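PDB 7B9F: EccE5 from Mycobacterium xenopi RIVM700367, which probably forms part of the membrane-embedded ESX-5 type VII secretion machinery that exports mycobacterial proteins. Local coordinates for residues 95-100 with 216-221; 114-119 with 199-204; 162-167 with 310-315. One frame throughout, in Å; residues are numbered along the deposited sequence.

Interaction 1: residues 95-100 with 216-221; sequences DHQRRF and RDSVAA
Gln97 and Arg99 rest against the first turn of helix 219-234, making a small van der Waals contact of two polar side chains on alanines, between an edge of the sheet and a helix N-terminus, well away from the centre of the chain. No hydrogen bond joins the two segments, which bury 209 Å² between them. Both side chains set out toward the helix, with CG anti to the backbone N (chi1 -176° in Gln97). The Gln97 chain then bends at chi2, which turns its carbonyl oxygen toward the methyl of Ala220, where OE1 lies 3.3 Å from Ala220 CB. The other end of the same amide is tied back to its own segment: Gln97 NE2 donates to Arg98 O at 2.8 Å, tilted out of the carbonyl plane, and this bond probably restrains the rotation of the amide. Arg99 touches with its aliphatic part, Arg99 CD sitting 4.0 Å from Ala221 CB and 3.9 Å from Ala221 O. Its chain bends about the CG-CD bond (chi3 67°), and the guanidinium goes on to a salt bridge with Glu228, farther along the same helix. The helix start is held from within its own segment. Ser218 occupies the N-cap position, and Ser218 OG accepts a hydrogen bond from Ala221 N at 3.3 Å. The same hydroxyl donates to Asp217 OD1 at 2.8 Å, meeting it nearly along the C-O axis, so that Asp217 acts as a second shell to the cap. Other protein chains of the assembly also reach this corner, one of them bonding to Arg216 O and Val219 N. The motif is a serine N-cap on helix 219-234, whose first-turn Ala220 and Ala221 meet the edge segment in a mixed fold of helices on an antiparallel sheet.

Interaction 2: residues 114-119 with 199-204; sequences LVAVVT and WLVLRM
Val115 and Val117 pair with Leu202 and Leu200 in an antiparallel ladder near the centre of the chain, and these four side chains make up its buried face. Val115 CB stands 4.2 Å from Leu202 CB, and Val117 CG2 reaches to 4.4 Å from Leu202 CD1. Thr227 of helix 219-234 covers Val115, Val117 and Leu202. Backbone bonds at both hydrogen-bonded pairs hold the register, among them Val115 N to Leu202 O at 3.1 Å and Leu200 N to Val117 O at 2.7 Å. The other face holds closer side-chain contacts: Ala116 CB is 3.8 Å from Val201 CG1, and Trp199 brings its indole edge, through CD1, to 3.5 Å from Val118 CB, while helix 246-257 packs on the same tryptophan. This face turns polar and partly exposed toward Leu114 and Arg203, which run side by side, with Leu114 CD2 3.5 Å from Arg203 NE and 3.6 Å from Arg203 CG. The extended arginine chain carries its guanidinium past the leucine to a salt bridge with Asp161 on the next strand. Backbone bonds and aliphatic packing thus do the joining in the middle, whereas the charge at the margin is paired outside the two strands.

Interaction 3: residues 162-167 with 310-315; sequences IVSVGT and TAVTVR
Ile162 opens an antiparallel pairing with Val314, in which segments 162-166 and 310-315 run at 164° between their N-to-C directions. Ile162 N donates to Val314 O at 2.8 Å, and Val314 N returns a bond to Ile162 O. That carbonyl oxygen has a second donor, Thr313 OG1, at 3.0 Å, and this hydroxyl sits above the carbonyl plane. Thr313 can do this because OG1 is anti to its own backbone N (chi1 -180°). Beside Ile162, Val163 lies alongside Thr313, both pointing the same way from the sheet, with Val163 CG2 3.9 Å from Thr313 OG1. On its other flank Val163 bonds through the backbone to Trp199. Ser164 comes next, on the face of Ile162, and grips Val312 twice: Ser164 N and Ser164 OG both donate to Val312 O, at 2.9 and 3.1 Å. The hydroxyl, placed between backbone N and carbonyl carbon (chi1 43°), again approaches from above the carbonyl plane, while Val312 N closes the pair by bonding to Ser164 O. Trp303 packs on both Ser164 and Val312. Val165 turns to the face of Val163 and sets CG2 3.5 Å from Thr310 O, with Ala311 CB farther off. Gly166 completes the ladder by donating its N to Thr310 O, and Thr310 N bonds back to Gly166 O. Here Thr310 CG2 lies 4.0 Å from Gly166 CA, close against the glycine backbone. Two carbonyl oxygens, those of Ile162 and Val312, therefore take a side-chain hydroxyl in addition to their backbone partner, so that buried or partly buried hydroxyls are satisfied within the sheet and reinforce the ladder.

How the interactions relate
One antiparallel sheet runs through all three contacts. Interactions 2 and 3 are neighbours, with centres 13 Å apart, because strand 159-166 runs beside strand 196-204; Trp199 N to Val163 O is a probable hydrogen bond joining them, and Leu200 packs on Ile162. Interaction 1 lies about 16 Å from interaction 2 and about 29 Å from interaction 3, centre to centre, across the chain's centre from the latter. Helix 219-234, whose start makes interaction 1, also packs on interaction 2 through Thr227. Both segments of interaction 2 fall between those of interaction 1, whereas interaction 3 alternates with both. Distant sequence is thereby interleaved, with other protein chains touching only interaction 1.

Interaction 1: residues 95-100 with 216-221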
ATOM      1  N   ASP A  95      39.464  12.779  17.199  1.00132.35           N
ATOM      2  CA  ASP A  95      38.681  12.972  15.989  1.00132.35           C
ATOM      3  C   ASP A  95      37.763  14.137  16.338  1.00132.35           C
ATOM      4  O   ASP A  95      37.376  14.304  17.487  1.00132.35           O
ATOM      5  CB  ASP A  95      37.943  11.668  15.615  1.00132.35           C
ATOM      6  CG  ASP A  95      36.877  11.821  14.511  1.00132.35           C
ATOM      7  OD1 ASP A  95      36.356  12.910  14.201  1.00132.35           O
ATOM      8  OD2 ASP A  95      36.547  10.773  13.921  1.00132.35           O
ATOM      9  N   HIS A  96      37.410  14.933  15.332  1.00136.65           N
ATOM     10  CA  HIS A  96      36.658  16.162  15.527  1.00136.65           C
ATOM     11  C   HIS A  96      35.503  16.222  14.542  1.00136.65           C
ATOM     12  O   HIS A  96      35.544  15.603  13.477  1.00136.65           O
ATOM     13  CB  HIS A  96      37.540  17.384  15.333  1.00136.65           C
ATOM     14  CG  HIS A  96      38.195  17.855  16.588  1.00136.65           C
ATOM     15  ND1 HIS A  96      38.894  19.038  16.665  1.00136.65           N
ATOM     16  CD2 HIS A  96      38.254  17.301  17.821  1.00136.65           C
ATOM     17  CE1 HIS A  96      39.363  19.191  17.889  1.00136.65           C
ATOM     18  NE2 HIS A  96      38.988  18.151  18.611  1.00136.65           N
ATOM     19  N   GLN A  97      34.471  16.979  14.899  1.00130.65           N
ATOM     20  CA  GLN A  97      33.314  17.116  14.034  1.00130.65           C
ATOM     21  C   GLN A  97      32.732  18.516  14.158  1.00130.65           C
ATOM     22  O   GLN A  97      32.698  19.100  15.242  1.00130.65           O
ATOM     23  CB  GLN A  97      32.264  16.051  14.366  1.00130.65           C
ATOM     24  CG  GLN A  97      31.053  16.056  13.461  1.00130.65           C
ATOM     25  CD  GLN A  97      31.399  15.659  12.052  1.00130.65           C
ATOM     26  OE1 GLN A  97      32.082  14.667  11.828  1.00130.65           O
ATOM     27  NE2 GLN A  97      30.931  16.436  11.088  1.00130.65           N
ATOM     28  N   ARG A  98      32.281  19.048  13.024  1.00134.71           N
ATOM     29  CA  ARG A  98      31.552  20.304  12.970  1.00134.71           C
ATOM     30  C   ARG A  98      30.375  20.130  12.018  1.00134.71           C
ATOM     31  O   ARG A  98      30.363  19.226  11.181  1.00134.71           O
ATOM     32  CB  ARG A  98      32.457  21.458  12.537  1.00134.71           C
ATOM     33  CG  ARG A  98      32.009  22.796  13.068  1.00134.71           C
ATOM     34  CD  ARG A  98      32.303  22.894  14.548  1.00134.71           C
ATOM     35  NE  ARG A  98      31.796  24.131  15.130  1.00134.71           N
ATOM     36  CZ  ARG A  98      32.470  25.276  15.146  1.00134.71           C
ATOM     37  NH1 ARG A  98      33.682  25.338  14.614  1.00134.71           N
ATOM     38  NH2 ARG A  98      31.935  26.356  15.698  1.00134.71           N
ATOM     39  N   ARG A  99      29.382  21.001  12.152  1.00131.80           N
ATOM     40  CA  ARG A  99      28.068  20.734  11.581  1.00131.80           C
ATOM     41  C   ARG A  99      27.354  22.078  11.410  1.00131.80           C
ATOM     42  O   ARG A  99      28.000  23.131  11.391  1.00131.80           O
ATOM     43  CB  ARG A  99      27.318  19.747  12.490  1.00131.80           C
ATOM     44  CG  ARG A  99      26.255  18.884  11.829  1.00131.80           C
ATOM     45  CD  ARG A  99      25.465  18.050  12.842  1.00131.80           C
ATOM     46  NE  ARG A  99      24.640  18.861  13.737  1.00131.80           N
ATOM     47  CZ  ARG A  99      24.997  19.257  14.954  1.00131.80           C
ATOM     48  NH1 ARG A  99      24.171  19.995  15.675  1.00131.80           N
ATOM     49  NH2 ARG A  99      26.171  18.904  15.452  1.00131.80           N
ATOM     50  N   PHE A 100      26.022  22.045  11.263  1.00127.59           N
ATOM     51  CA  PHE A 100      25.201  23.233  11.497  1.00127.59           C
ATOM     52  C   PHE A 100      25.354  23.772  12.911  1.00127.59           C
ATOM     53  O   PHE A 100      25.037  24.939  13.155  1.00127.59           O
ATOM     54  CB  PHE A 100      23.711  22.937  11.301  1.00127.59           C
ATOM     55  CG  PHE A 100      23.250  22.894   9.875  1.00127.59           C
ATOM     56  CD1 PHE A 100      24.143  22.909   8.822  1.00127.59           C
ATOM     57  CD2 PHE A 100      21.895  22.855   9.597  1.00127.59           C
ATOM     58  CE1 PHE A 100      23.687  22.870   7.516  1.00127.59           C
ATOM     59  CE2 PHE A 100      21.436  22.819   8.303  1.00127.59           C
ATOM     60  CZ  PHE A 100      22.330  22.828   7.260  1.00127.59           C
ATOM     61  N   ARG A 216      21.007  10.723   8.215  1.00123.36           N
ATOM     62  CA  ARG A 216      21.909  11.815   8.535  1.00123.36           C
ATOM     63  C   ARG A 216      23.123  11.795   7.621  1.00123.36           C
ATOM     64  O   ARG A 216      23.377  10.830   6.902  1.00123.36           O
ATOM     65  CB  ARG A 216      22.315  11.735  10.003  1.00123.36           C
ATOM     66  CG  ARG A 216      21.157  12.080  10.888  1.00123.36           C
ATOM     67  CD  ARG A 216      21.390  11.823  12.349  1.00123.36           C
ATOM     68  NE  ARG A 216      20.293  12.369  13.141  1.00123.36           N
ATOM     69  CZ  ARG A 216      19.155  11.729  13.380  1.00123.36           C
ATOM     70  NH1 ARG A 216      18.957  10.517  12.887  1.00123.36           N
ATOM     71  NH2 ARG A 216      18.214  12.304  14.113  1.00123.36           N
ATOM     72  N   ASP A 217      23.872  12.896   7.648  1.00127.99           N
ATOM     73  CA  ASP A 217      24.936  13.075   6.667  1.00127.99           C
ATOM     74  C   ASP A 217      26.145  12.192   6.950  1.00127.99           C
ATOM     75  O   ASP A 217      26.878  11.842   6.020  1.00127.99           O
ATOM     76  CB  ASP A 217      25.301  14.563   6.575  1.00127.99           C
ATOM     77  CG  ASP A 217      25.961  15.110   7.833  1.00127.99           C
ATOM     78  OD1 ASP A 217      27.017  14.610   8.278  1.00127.99           O
ATOM     79  OD2 ASP A 217      25.408  16.079   8.390  1.00127.99           O
ATOM     80  N   SER A 218      26.371  11.824   8.208  1.00126.61           N
ATOM     81  CA  SER A 218      27.486  10.961   8.572  1.00126.61           C
ATOM     82  C   SER A 218      27.217  10.383   9.950  1.00126.61           C
ATOM     83  O   SER A 218      26.413  10.918  10.714  1.00126.61           O
ATOM     84  CB  SER A 218      28.815  11.716   8.561  1.00126.61           C
ATOM     85  OG  SER A 218      28.787  12.793   9.474  1.00126.61           O
ATOM     86  N   VAL A 219      27.899   9.279  10.258  1.00124.45           N
ATOM     87  CA  VAL A 219      27.696   8.637  11.552  1.00124.45           C
ATOM     88  C   VAL A 219      28.279   9.492  12.669  1.00124.45           C
ATOM     89  O   VAL A 219      27.786   9.475  13.802  1.00124.45           O
ATOM     90  CB  VAL A 219      28.262   7.201  11.545  1.00124.45           C
ATOM     91  CG1 VAL A 219      29.771   7.181  11.553  1.00124.45           C
ATOM     92  CG2 VAL A 219      27.726   6.413  12.725  1.00124.45           C
ATOM     93  N   ALA A 220      29.335  10.252  12.376  1.00125.22           N
ATOM     94  CA  ALA A 220      29.895  11.153  13.373  1.00125.22           C
ATOM     95  C   ALA A 220      28.935  12.288  13.694  1.00125.22           C
ATOM     96  O   ALA A 220      28.824  12.706  14.850  1.00125.22           O
ATOM     97  CB  ALA A 220      31.233  11.702  12.891  1.00125.22           C
ATOM     98  N   ALA A 221      28.238  12.805  12.681  1.00125.83           N
ATOM     99  CA  ALA A 221      27.311  13.910  12.897  1.00125.83           C
ATOM    100  C   ALA A 221      26.093  13.502  13.709  1.00125.83           C
ATOM    101  O   ALA A 221      25.393  14.376  14.228  1.00125.83           O
ATOM    102  CB  ALA A 221      26.860  14.495  11.563  1.00125.83           C
TER

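Interaction 2: residues 114-119 with 199-204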
ATOM      1  N   LEU A 114      32.731   6.836  21.770  1.00127.54           N
ATOM      2  CA  LEU A 114      32.862   7.332  23.130  1.00127.54           C
ATOM      3  C   LEU A 114      32.974   8.845  23.068  1.00127.54           C
ATOM      4  O   LEU A 114      33.885   9.367  22.421  1.00127.54           O
ATOM      5  CB  LEU A 114      34.110   6.744  23.790  1.00127.54           C
ATOM      6  CG  LEU A 114      34.147   5.236  24.045  1.00127.54           C
ATOM      7  CD1 LEU A 114      35.506   4.771  24.570  1.00127.54           C
ATOM      8  CD2 LEU A 114      33.078   4.911  25.047  1.00127.54           C
ATOM      9  N   VAL A 115      32.065   9.554  23.733  1.00123.74           N
ATOM     10  CA  VAL A 115      32.070  11.013  23.746  1.00123.74           C
ATOM     11  C   VAL A 115      31.805  11.483  25.166  1.00123.74           C
ATOM     12  O   VAL A 115      30.899  10.984  25.836  1.00123.74           O
ATOM     13  CB  VAL A 115      31.010  11.606  22.793  1.00123.74           C
ATOM     14  CG1 VAL A 115      30.960  13.115  22.902  1.00123.74           C
ATOM     15  CG2 VAL A 115      31.300  11.226  21.379  1.00123.74           C
ATOM     16  N   ALA A 116      32.565  12.481  25.612  1.00122.58           N
ATOM     17  CA  ALA A 116      32.437  13.006  26.960  1.00122.58           C
ATOM     18  C   ALA A 116      31.925  14.437  26.934  1.00122.58           C
ATOM     19  O   ALA A 116      32.217  15.204  26.013  1.00122.58           O
ATOM     20  CB  ALA A 116      33.769  12.952  27.702  1.00122.58           C
ATOM     21  N   VAL A 117      31.136  14.779  27.951  1.00124.48           N
ATOM     22  CA  VAL A 117      30.635  16.131  28.177  1.00124.48           C
ATOM     23  C   VAL A 117      31.061  16.554  29.571  1.00124.48           C
ATOM     24  O   VAL A 117      30.707  15.896  30.556  1.00124.48           O
ATOM     25  CB  VAL A 117      29.109  16.204  28.057  1.00124.48           C
ATOM     26  CG1 VAL A 117      28.628  17.599  28.379  1.00124.48           C
ATOM     27  CG2 VAL A 117      28.665  15.775  26.692  1.00124.48           C
ATOM     28  N   VAL A 118      31.785  17.647  29.662  1.00126.02           N
ATOM     29  CA  VAL A 118      32.228  18.148  30.955  1.00126.02           C
ATOM     30  C   VAL A 118      31.154  19.072  31.507  1.00126.02           C
ATOM     31  O   VAL A 118      30.418  19.718  30.756  1.00126.02           O
ATOM     32  CB  VAL A 118      33.593  18.857  30.814  1.00126.02           C
ATOM     33  CG1 VAL A 118      33.495  20.043  29.880  1.00126.02           C
ATOM     34  CG2 VAL A 118      34.177  19.255  32.162  1.00126.02           C
ATOM     35  N   THR A 119      31.019  19.104  32.828  1.00127.83           N
ATOM     36  CA  THR A 119      30.092  20.031  33.455  1.00127.83           C
ATOM     37  C   THR A 119      30.671  20.496  34.780  1.00127.83           C
ATOM     38  O   THR A 119      31.474  19.793  35.399  1.00127.83           O
ATOM     39  CB  THR A 119      28.710  19.398  33.641  1.00127.83           C
ATOM     40  OG1 THR A 119      27.778  20.400  34.058  1.00127.83           O
ATOM     41  CG2 THR A 119      28.745  18.284  34.653  1.00127.83           C
ATOM     42  N   TRP A 199      32.267  14.602  34.584  1.00126.10           N
ATOM     43  CA  TRP A 199      31.992  14.405  33.172  1.00126.10           C
ATOM     44  C   TRP A 199      30.835  13.442  32.972  1.00126.10           C
ATOM     45  O   TRP A 199      30.627  12.514  33.756  1.00126.10           O
ATOM     46  CB  TRP A 199      33.203  13.869  32.411  1.00126.10           C
ATOM     47  CG  TRP A 199      34.454  14.633  32.603  1.00126.10           C
ATOM     48  CD1 TRP A 199      34.828  15.757  31.943  1.00126.10           C
ATOM     49  CD2 TRP A 199      35.538  14.290  33.460  1.00126.10           C
ATOM     50  NE1 TRP A 199      36.066  16.166  32.365  1.00126.10           N
ATOM     51  CE2 TRP A 199      36.525  15.277  33.297  1.00126.10           C
ATOM     52  CE3 TRP A 199      35.764  13.255  34.366  1.00126.10           C
ATOM     53  CZ2 TRP A 199      37.719  15.257  34.000  1.00126.10           C
ATOM     54  CZ3 TRP A 199      36.944  13.238  35.065  1.00126.10           C
ATOM     55  CH2 TRP A 199      37.909  14.233  34.880  1.00126.10           C
ATOM     56  N   LEU A 200      30.084  13.687  31.907  1.00123.74           N
ATOM     57  CA  LEU A 200      29.122  12.745  31.359  1.00123.74           C
ATOM     58  C   LEU A 200      29.719  12.156  30.093  1.00123.74           C
ATOM     59  O   LEU A 200      30.051  12.902  29.168  1.00123.74           O
ATOM     60  CB  LEU A 200      27.808  13.448  31.023  1.00123.74           C
ATOM     61  CG  LEU A 200      26.722  13.723  32.059  1.00123.74           C
ATOM     62  CD1 LEU A 200      26.181  12.409  32.573  1.00123.74           C
ATOM     63  CD2 LEU A 200      27.204  14.603  33.198  1.00123.74           C
ATOM     64  N   VAL A 201      29.846  10.836  30.031  1.00122.69           N
ATOM     65  CA  VAL A 201      30.411  10.182  28.858  1.00122.69           C
ATOM     66  C   VAL A 201      29.316   9.383  28.169  1.00122.69           C
ATOM     67  O   VAL A 201      28.446   8.802  28.826  1.00122.69           O
ATOM     68  CB  VAL A 201      31.641   9.320  29.193  1.00122.69           C
ATOM     69  CG1 VAL A 201      32.653  10.148  29.957  1.00122.69           C
ATOM     70  CG2 VAL A 201      31.287   8.075  29.953  1.00122.69           C
ATOM     71  N   LEU A 202      29.323   9.415  26.843  1.00124.74           N
ATOM     72  CA  LEU A 202      28.219   8.943  26.023  1.00124.74           C
ATOM     73  C   LEU A 202      28.675   7.715  25.252  1.00124.74           C
ATOM     74  O   LEU A 202      29.762   7.725  24.671  1.00124.74           O
ATOM     75  CB  LEU A 202      27.805  10.036  25.043  1.00124.74           C
ATOM     76  CG  LEU A 202      27.219  11.334  25.603  1.00124.74           C
ATOM     77  CD1 LEU A 202      26.998  12.334  24.501  1.00124.74           C
ATOM     78  CD2 LEU A 202      25.977  11.135  26.383  1.00124.74           C
ATOM     79  N   ARG A 203      27.863   6.668  25.230  1.00125.49           N
ATOM     80  CA  ARG A 203      28.153   5.508  24.399  1.00125.49           C
ATOM     81  C   ARG A 203      27.042   5.260  23.392  1.00125.49           C
ATOM     82  O   ARG A 203      25.859   5.309  23.736  1.00125.49           O
ATOM     83  CB  ARG A 203      28.375   4.258  25.246  1.00125.49           C
ATOM     84  CG  ARG A 203      29.675   4.265  26.006  1.00125.49           C
ATOM     85  CD  ARG A 203      29.943   2.930  26.680  1.00125.49           C
ATOM     86  NE  ARG A 203      31.251   2.902  27.324  1.00125.49           N
ATOM     87  CZ  ARG A 203      31.538   3.477  28.486  1.00125.49           C
ATOM     88  NH1 ARG A 203      30.606   4.129  29.165  1.00125.49           N
ATOM     89  NH2 ARG A 203      32.767   3.391  28.974  1.00125.49           N
ATOM     90  N   MET A 204      27.425   4.990  22.144  1.00132.86           N
ATOM     91  CA  MET A 204      26.459   4.678  21.101  1.00132.86           C
ATOM     92  C   MET A 204      27.018   3.601  20.186  1.00132.86           C
ATOM     93  O   MET A 204      28.196   3.638  19.825  1.00132.86           O
ATOM     94  CB  MET A 204      26.104   5.913  20.266  1.00132.86           C
ATOM     95  CG  MET A 204      25.049   5.640  19.202  1.00132.86           C
ATOM     96  SD  MET A 204      24.587   7.065  18.214  1.00132.86           S
ATOM     97  CE  MET A 204      26.058   7.253  17.219  1.00132.86           C
TER

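Interaction 3: residues 162-167 with 310-315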
ATOM      1  N   ILE A 162      27.779   8.886  34.520  1.00121.39           N
ATOM      2  CA  ILE A 162      28.208  10.042  35.290  1.00121.39           C
ATOM      3  C   ILE A 162      29.555   9.702  35.903  1.00121.39           C
ATOM      4  O   ILE A 162      29.679   8.710  36.622  1.00121.39           O
ATOM      5  CB  ILE A 162      27.194  10.400  36.384  1.00121.39           C
ATOM      6  CG1 ILE A 162      25.849  10.853  35.812  1.00121.39           C
ATOM      7  CG2 ILE A 162      27.755  11.486  37.269  1.00121.39           C
ATOM      8  CD1 ILE A 162      24.844   9.745  35.604  1.00121.39           C
ATOM      9  N   VAL A 163      30.573  10.500  35.611  1.00123.08           N
ATOM     10  CA  VAL A 163      31.909  10.274  36.151  1.00123.08           C
ATOM     11  C   VAL A 163      32.331  11.509  36.923  1.00123.08           C
ATOM     12  O   VAL A 163      32.295  12.622  36.387  1.00123.08           O
ATOM     13  CB  VAL A 163      32.930   9.955  35.048  1.00123.08           C
ATOM     14  CG1 VAL A 163      34.290   9.722  35.660  1.00123.08           C
ATOM     15  CG2 VAL A 163      32.498   8.736  34.270  1.00123.08           C
ATOM     16  N   SER A 164      32.729  11.315  38.174  1.00127.12           N
ATOM     17  CA  SER A 164      33.240  12.396  39.003  1.00127.12           C
ATOM     18  C   SER A 164      34.460  11.894  39.751  1.00127.12           C
ATOM     19  O   SER A 164      34.464  10.762  40.238  1.00127.12           O
ATOM     20  CB  SER A 164      32.179  12.888  39.984  1.00127.12           C
ATOM     21  OG  SER A 164      31.491  11.794  40.559  1.00127.12           O
ATOM     22  N   VAL A 165      35.486  12.732  39.852  1.00130.88           N
ATOM     23  CA  VAL A 165      36.760  12.323  40.420  1.00130.88           C
ATOM     24  C   VAL A 165      37.160  13.343  41.479  1.00130.88           C
ATOM     25  O   VAL A 165      36.736  14.500  41.435  1.00130.88           O
ATOM     26  CB  VAL A 165      37.835  12.179  39.314  1.00130.88           C
ATOM     27  CG1 VAL A 165      38.142  13.518  38.676  1.00130.88           C
ATOM     28  CG2 VAL A 165      39.094  11.475  39.814  1.00130.88           C
ATOM     29  N   GLY A 166      37.950  12.901  42.460  1.00137.34           N
ATOM     30  CA  GLY A 166      38.349  13.761  43.558  1.00137.34           C
ATOM     31  C   GLY A 166      39.791  13.531  43.957  1.00137.34           C
ATOM     32  O   GLY A 166      40.448  12.600  43.492  1.00137.34           O
ATOM     33  N   THR A 167      40.285  14.413  44.822  1.00141.03           N
ATOM     34  CA  THR A 167      41.689  14.411  45.223  1.00141.03           C
ATOM     35  C   THR A 167      41.859  15.069  46.595  1.00141.03           C
ATOM     36  O   THR A 167      42.647  14.627  47.435  1.00141.03           O
ATOM     37  CB  THR A 167      42.565  15.157  44.191  1.00141.03           C
ATOM     38  OG1 THR A 167      42.437  14.540  42.905  1.00141.03           O
ATOM     39  CG2 THR A 167      44.033  15.139  44.600  1.00141.03           C
ATOM     40  N   THR A 310      39.862   9.696  44.471  1.00136.44           N
ATOM     41  CA  THR A 310      38.637   8.910  44.527  1.00136.44           C
ATOM     42  C   THR A 310      37.807   9.185  43.283  1.00136.44           C
ATOM     43  O   THR A 310      37.739  10.322  42.815  1.00136.44           O
ATOM     44  CB  THR A 310      37.837   9.207  45.802  1.00136.44           C
ATOM     45  OG1 THR A 310      36.614   8.464  45.788  1.00136.44           O
ATOM     46  CG2 THR A 310      37.553  10.681  45.955  1.00136.44           C
ATOM     47  N   ALA A 311      37.206   8.133  42.734  1.00129.71           N
ATOM     48  CA  ALA A 311      36.433   8.233  41.505  1.00129.71           C
ATOM     49  C   ALA A 311      35.074   7.592  41.717  1.00129.71           C
ATOM     50  O   ALA A 311      34.983   6.383  41.942  1.00129.71           O
ATOM     51  CB  ALA A 311      37.161   7.564  40.340  1.00129.71           C
ATOM     52  N   VAL A 312      34.031   8.392  41.621  1.00128.06           N
ATOM     53  CA  VAL A 312      32.660   7.931  41.779  1.00128.06           C
ATOM     54  C   VAL A 312      32.004   7.900  40.414  1.00128.06           C
ATOM     55  O   VAL A 312      32.052   8.889  39.672  1.00128.06           O
ATOM     56  CB  VAL A 312      31.881   8.852  42.730  1.00128.06           C
ATOM     57  CG1 VAL A 312      30.551   8.235  43.072  1.00128.06           C
ATOM     58  CG2 VAL A 312      32.698   9.142  43.970  1.00128.06           C
ATOM     59  N   THR A 313      31.374   6.781  40.076  1.00121.64           N
ATOM     60  CA  THR A 313      30.717   6.691  38.786  1.00121.64           C
ATOM     61  C   THR A 313      29.390   5.958  38.883  1.00121.64           C
ATOM     62  O   THR A 313      29.244   4.994  39.638  1.00121.64           O
ATOM     63  CB  THR A 313      31.627   6.035  37.748  1.00121.64           C
ATOM     64  OG1 THR A 313      30.950   5.973  36.488  1.00121.64           O
ATOM     65  CG2 THR A 313      32.051   4.665  38.182  1.00121.64           C
ATOM     66  N   VAL A 314      28.411   6.467  38.140  1.00120.62           N
ATOM     67  CA  VAL A 314      27.055   5.937  38.099  1.00120.62           C
ATOM     68  C   VAL A 314      26.683   5.709  36.645  1.00120.62           C
ATOM     69  O   VAL A 314      26.816   6.619  35.821  1.00120.62           O
ATOM     70  CB  VAL A 314      26.051   6.895  38.760  1.00120.62           C
ATOM     71  CG1 VAL A 314      24.703   6.258  38.811  1.00120.62           C
ATOM     72  CG2 VAL A 314      26.502   7.279  40.156  1.00120.62           C
ATOM     73  N   ARG A 315      26.210   4.513  36.330  1.00123.84           N
ATOM     74  CA  ARG A 315      25.884   4.145  34.960  1.00123.84           C
ATOM     75  C   ARG A 315      24.379   4.103  34.760  1.00123.84           C
ATOM     76  O   ARG A 315      23.659   3.501  35.560  1.00123.84           O
ATOM     77  CB  ARG A 315      26.496   2.794  34.601  1.00123.84           C
ATOM     78  CG  ARG A 315      26.009   2.231  33.285  1.00123.84           C
ATOM     79  CD  ARG A 315      26.937   1.150  32.796  1.00123.84           C
ATOM     80  NE  ARG A 315      28.202   1.726  32.361  1.00123.84           N
ATOM     81  CZ  ARG A 315      29.197   1.024  31.835  1.00123.84           C
ATOM     82  NH1 ARG A 315      29.074  -0.286  31.684  1.00123.84           N
ATOM     83  NH2 ARG A 315      30.315   1.633  31.466  1.00123.84           N
TER